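Local structure of Thiosulfate:glutathione sulfurtransferase (Saccharomyces cerevisiae, 3D1P) at residues I95-S100 with G124-W129. The protein transfers sulfur from thiosulfate to glutathione, producing S-sulfanylglutathione and sulfite, a linking step of mitochondrial hydrogen sulfide metabolism. Numbering follows the deposited sequence. Where two conformers were deposited one is given.
Sequences IFYCAS and GSMNDW
Ser125 and Cys98 illustrate how a rhodanese ties the loop of its catalytic cysteine to the start of a helix. From CB to its tip, the serine is engaged throughout. Ser125 CB lies 3.1 Å from Ala99 O and almost as near Cys98 O. With chi1 at -70°, Ser125 OG stands beside its own backbone N and anti to the carbonyl carbon; there it accepts a nearly straight bond (164°) from Cys98 N, at 3.1 Å, and packs against Tyr97 CB. The same hydroxyl is hydrogen-bonded to Tyr122 O, joining the residues that follow strands 93-97 and 119-121. Replacing Ser125 with alanine would probably leave the amide of Cys98, which carries the persulfide intermediate during catalysis, without this acceptor and Tyr122 O without its hydroxyl partner. Two helix amides complete the attachment: Met126 N donates to Cys98 O (2.9 Å), 33° out of the carbonyl plane, and Asn127 N to Ala99 O (2.9 Å). In one of its two conformers Met126, present as selenomethionine, bends at chi2 and chi3 to bring SE obliquely to Tyr97 CE1 at 3.8 Å, a Met-aromatic contact, while Asn127 ND2 lies 3.7 Å from Ser100 CB. Strand 93-97 runs between its parallel neighbours 41-45 and 119-121, and beyond its end the cysteine loop packs on helix 125-131 and leads toward helix 102-112, whose Arg103 touches Cys98.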
ATOM      1  N   ILE A  95      -4.577  -1.815   0.003  1.00  4.22           N
ATOM      2  CA  ILE A  95      -4.220  -1.728  -1.408  1.00  4.07           C
ATOM      3  C   ILE A  95      -2.704  -1.588  -1.494  1.00  3.87           C
ATOM      4  O   ILE A  95      -2.157  -0.602  -1.023  1.00  4.97           O
ATOM      5  CB  ILE A  95      -4.889  -0.546  -2.098  1.00  4.36           C
ATOM      6  CG1 ILE A  95      -6.391  -0.553  -1.881  1.00  5.35           C
ATOM      7  CG2 ILE A  95      -4.533  -0.561  -3.592  1.00  5.16           C
ATOM      8  CD1 ILE A  95      -7.122   0.670  -2.496  1.00  6.26           C
ATOM      9  N   PHE A  96      -2.037  -2.574  -2.087  1.00  4.13           N
ATOM     10  CA  PHE A  96      -0.594  -2.647  -2.072  1.00  4.04           C
ATOM     11  C   PHE A  96       0.025  -2.167  -3.379  1.00  4.15           C
ATOM     12  O   PHE A  96      -0.460  -2.490  -4.476  1.00  4.70           O
ATOM     13  CB  PHE A  96      -0.157  -4.102  -1.897  1.00  4.72           C
ATOM     14  CG  PHE A  96      -0.436  -4.621  -0.536  1.00  5.07           C
ATOM     15  CD1 PHE A  96       0.526  -4.552   0.467  1.00  6.51           C
ATOM     16  CD2 PHE A  96      -1.687  -5.148  -0.217  1.00  5.56           C
ATOM     17  CE1 PHE A  96       0.237  -5.022   1.738  1.00  7.88           C
ATOM     18  CE2 PHE A  96      -1.970  -5.594   1.071  1.00  6.93           C
ATOM     19  CZ  PHE A  96      -1.009  -5.497   2.032  1.00  7.62           C
ATOM     20  N   TYR A  97       1.149  -1.462  -3.264  1.00  3.99           N
ATOM     21  CA  TYR A  97       1.902  -1.018  -4.449  1.00  3.91           C
ATOM     22  C   TYR A  97       3.311  -0.629  -4.012  1.00  3.74           C
ATOM     23  O   TYR A  97       3.595  -0.404  -2.839  1.00  3.98           O
ATOM     24  CB  TYR A  97       1.200   0.151  -5.148  1.00  4.23           C
ATOM     25  CG  TYR A  97       0.895   1.316  -4.251  1.00  4.19           C
ATOM     26  CD1 TYR A  97       1.804   2.360  -4.103  1.00  4.31           C
ATOM     27  CD2 TYR A  97      -0.291   1.407  -3.541  1.00  4.31           C
ATOM     28  CE1 TYR A  97       1.544   3.425  -3.291  1.00  4.59           C
ATOM     29  CE2 TYR A  97      -0.569   2.461  -2.701  1.00  4.85           C
ATOM     30  CZ  TYR A  97       0.342   3.498  -2.579  1.00  4.56           C
ATOM     31  OH  TYR A  97       0.045   4.553  -1.766  1.00  5.52           O
ATOM     32  N   CYS A  98       4.165  -0.492  -5.021  1.00  3.72           N
ATOM     33  CA  CYS A  98       5.538  -0.022  -4.814  1.00  3.59           C
ATOM     34  C   CYS A  98       5.844   1.041  -5.888  1.00  3.45           C
ATOM     35  O   CYS A  98       5.135   2.035  -5.972  1.00  3.84           O
ATOM     36  CB  CYS A  98       6.541  -1.201  -4.714  1.00  4.07           C
ATOM     37  SG  CYS A  98       6.569  -2.285  -6.148  1.00  4.60           S
ATOM     38  N   ALA A  99       6.923   0.821  -6.667  1.00  3.83           N
ATOM     39  CA  ALA A  99       7.289   1.700  -7.789  1.00  3.72           C
ATOM     40  C   ALA A  99       6.783   1.069  -9.089  1.00  3.81           C
ATOM     41  O   ALA A  99       5.930   1.647  -9.749  1.00  4.15           O
ATOM     42  CB  ALA A  99       8.782   1.947  -7.820  1.00  5.74           C
ATOM     43  N   SER A 100       7.290  -0.123  -9.433  1.00  4.26           N
ATOM     44  CA  SER A 100       6.875  -0.784 -10.646  1.00  4.84           C
ATOM     45  C   SER A 100       5.926  -1.965 -10.438  1.00  4.52           C
ATOM     46  O   SER A 100       5.408  -2.503 -11.413  1.00  5.77           O
ATOM     47  CB  SER A 100       8.064  -1.240 -11.498  1.00  6.55           C
ATOM     48  OG  SER A 100       8.896  -2.093 -10.825  1.00  8.80           O
ATOM     49  N   GLY A 124       0.119  -0.785 -11.299  1.00  4.01           N
ATOM     50  CA  GLY A 124       0.933   0.221 -11.916  1.00  4.35           C
ATOM     51  C   GLY A 124       1.827   0.962 -10.941  1.00  3.60           C
ATOM     52  O   GLY A 124       2.896   1.460 -11.304  1.00  3.88           O
ATOM     53  N   SER A 125       1.375   1.041  -9.688  1.00  3.30           N
ATOM     54  CA  SER A 125       2.194   1.499  -8.594  1.00  3.33           C
ATOM     55  C   SER A 125       2.598   2.969  -8.781  1.00  3.27           C
ATOM     56  O   SER A 125       1.980   3.708  -9.536  1.00  3.48           O
ATOM     57  CB  SER A 125       3.359   0.534  -8.367  1.00  4.01           C
ATOM     58  OG  SER A 125       2.887  -0.711  -7.826  1.00  4.43           O
HETATM   59  N   MSE A 126       3.609   3.422  -8.015  1.00  3.33           N
HETATM   60  CA  MSE A 126       3.918   4.851  -8.067  0.80  3.44           C
HETATM   61  C   MSE A 126       4.469   5.284  -9.407  1.00  3.61           C
HETATM   62  O   MSE A 126       4.339   6.458  -9.775  1.00  4.24           O
HETATM   63  CB  MSE A 126       4.824   5.254  -6.901  0.80  4.02           C
HETATM   64  CG  MSE A 126       4.133   5.211  -5.561  0.80  4.27           C
HETATM   65 SE   MSE A 126       2.626   6.421  -5.398  0.80  5.51          SE
HETATM   66  CE  MSE A 126       3.602   8.069  -5.588  0.80  6.80           C
ATOM     67  N   ASN A 127       5.055   4.371 -10.199  1.00  3.55           N
ATOM     68  CA  ASN A 127       5.470   4.756 -11.537  1.00  3.71           C
ATOM     69  C   ASN A 127       4.243   5.163 -12.345  1.00  3.64           C
ATOM     70  O   ASN A 127       4.266   6.158 -13.071  1.00  4.42           O
ATOM     71  CB  ASN A 127       6.199   3.606 -12.249  1.00  4.44           C
ATOM     72  CG  ASN A 127       7.573   3.344 -11.706  1.00  4.85           C
ATOM     73  OD1 ASN A 127       8.039   3.938 -10.732  1.00  5.85           O
ATOM     74  ND2 ASN A 127       8.250   2.359 -12.348  1.00  6.65           N
ATOM     75  N   ASP A 128       3.173   4.374 -12.240  1.00  3.44           N
ATOM     76  CA  ASP A 128       1.929   4.691 -12.916  1.00  3.90           C
ATOM     77  C   ASP A 128       1.336   6.001 -12.399  1.00  3.51           C
ATOM     78  O   ASP A 128       0.887   6.861 -13.178  1.00  4.13           O
ATOM     79  CB  ASP A 128       0.972   3.527 -12.742  1.00  4.05           C
ATOM     80  CG  ASP A 128      -0.390   3.746 -13.384  1.00  4.04           C
ATOM     81  OD1 ASP A 128      -0.617   3.182 -14.480  1.00  5.33           O
ATOM     82  OD2 ASP A 128      -1.215   4.447 -12.766  1.00  4.84           O
ATOM     83  N   TRP A 129       1.345   6.174 -11.086  1.00  3.58           N
ATOM     84  CA  TRP A 129       0.764   7.359 -10.477  1.00  3.68           C
ATOM     85  C   TRP A 129       1.441   8.612 -11.029  1.00  3.61           C
ATOM     86  O   TRP A 129       0.784   9.551 -11.513  1.00  4.41           O
ATOM     87  CB  TRP A 129       0.901   7.265  -8.958  1.00  4.11           C
ATOM     88  CG  TRP A 129       0.235   8.378  -8.195  1.00  3.84           C
ATOM     89  CD1 TRP A 129       0.855   9.401  -7.553  1.00  4.29           C
ATOM     90  CD2 TRP A 129      -1.178   8.510  -7.905  1.00  4.09           C
ATOM     91  NE1 TRP A 129      -0.071  10.176  -6.887  1.00  4.47           N
ATOM     92  CE2 TRP A 129      -1.320   9.650  -7.091  1.00  4.27           C
ATOM     93  CE3 TRP A 129      -2.325   7.767  -8.237  1.00  4.65           C
ATOM     94  CZ2 TRP A 129      -2.577  10.084  -6.635  1.00  5.21           C
ATOM     95  CZ3 TRP A 129      -3.555   8.199  -7.807  1.00  5.69           C
ATOM     96  CH2 TRP A 129      -3.664   9.352  -7.005  1.00  5.59           C
TER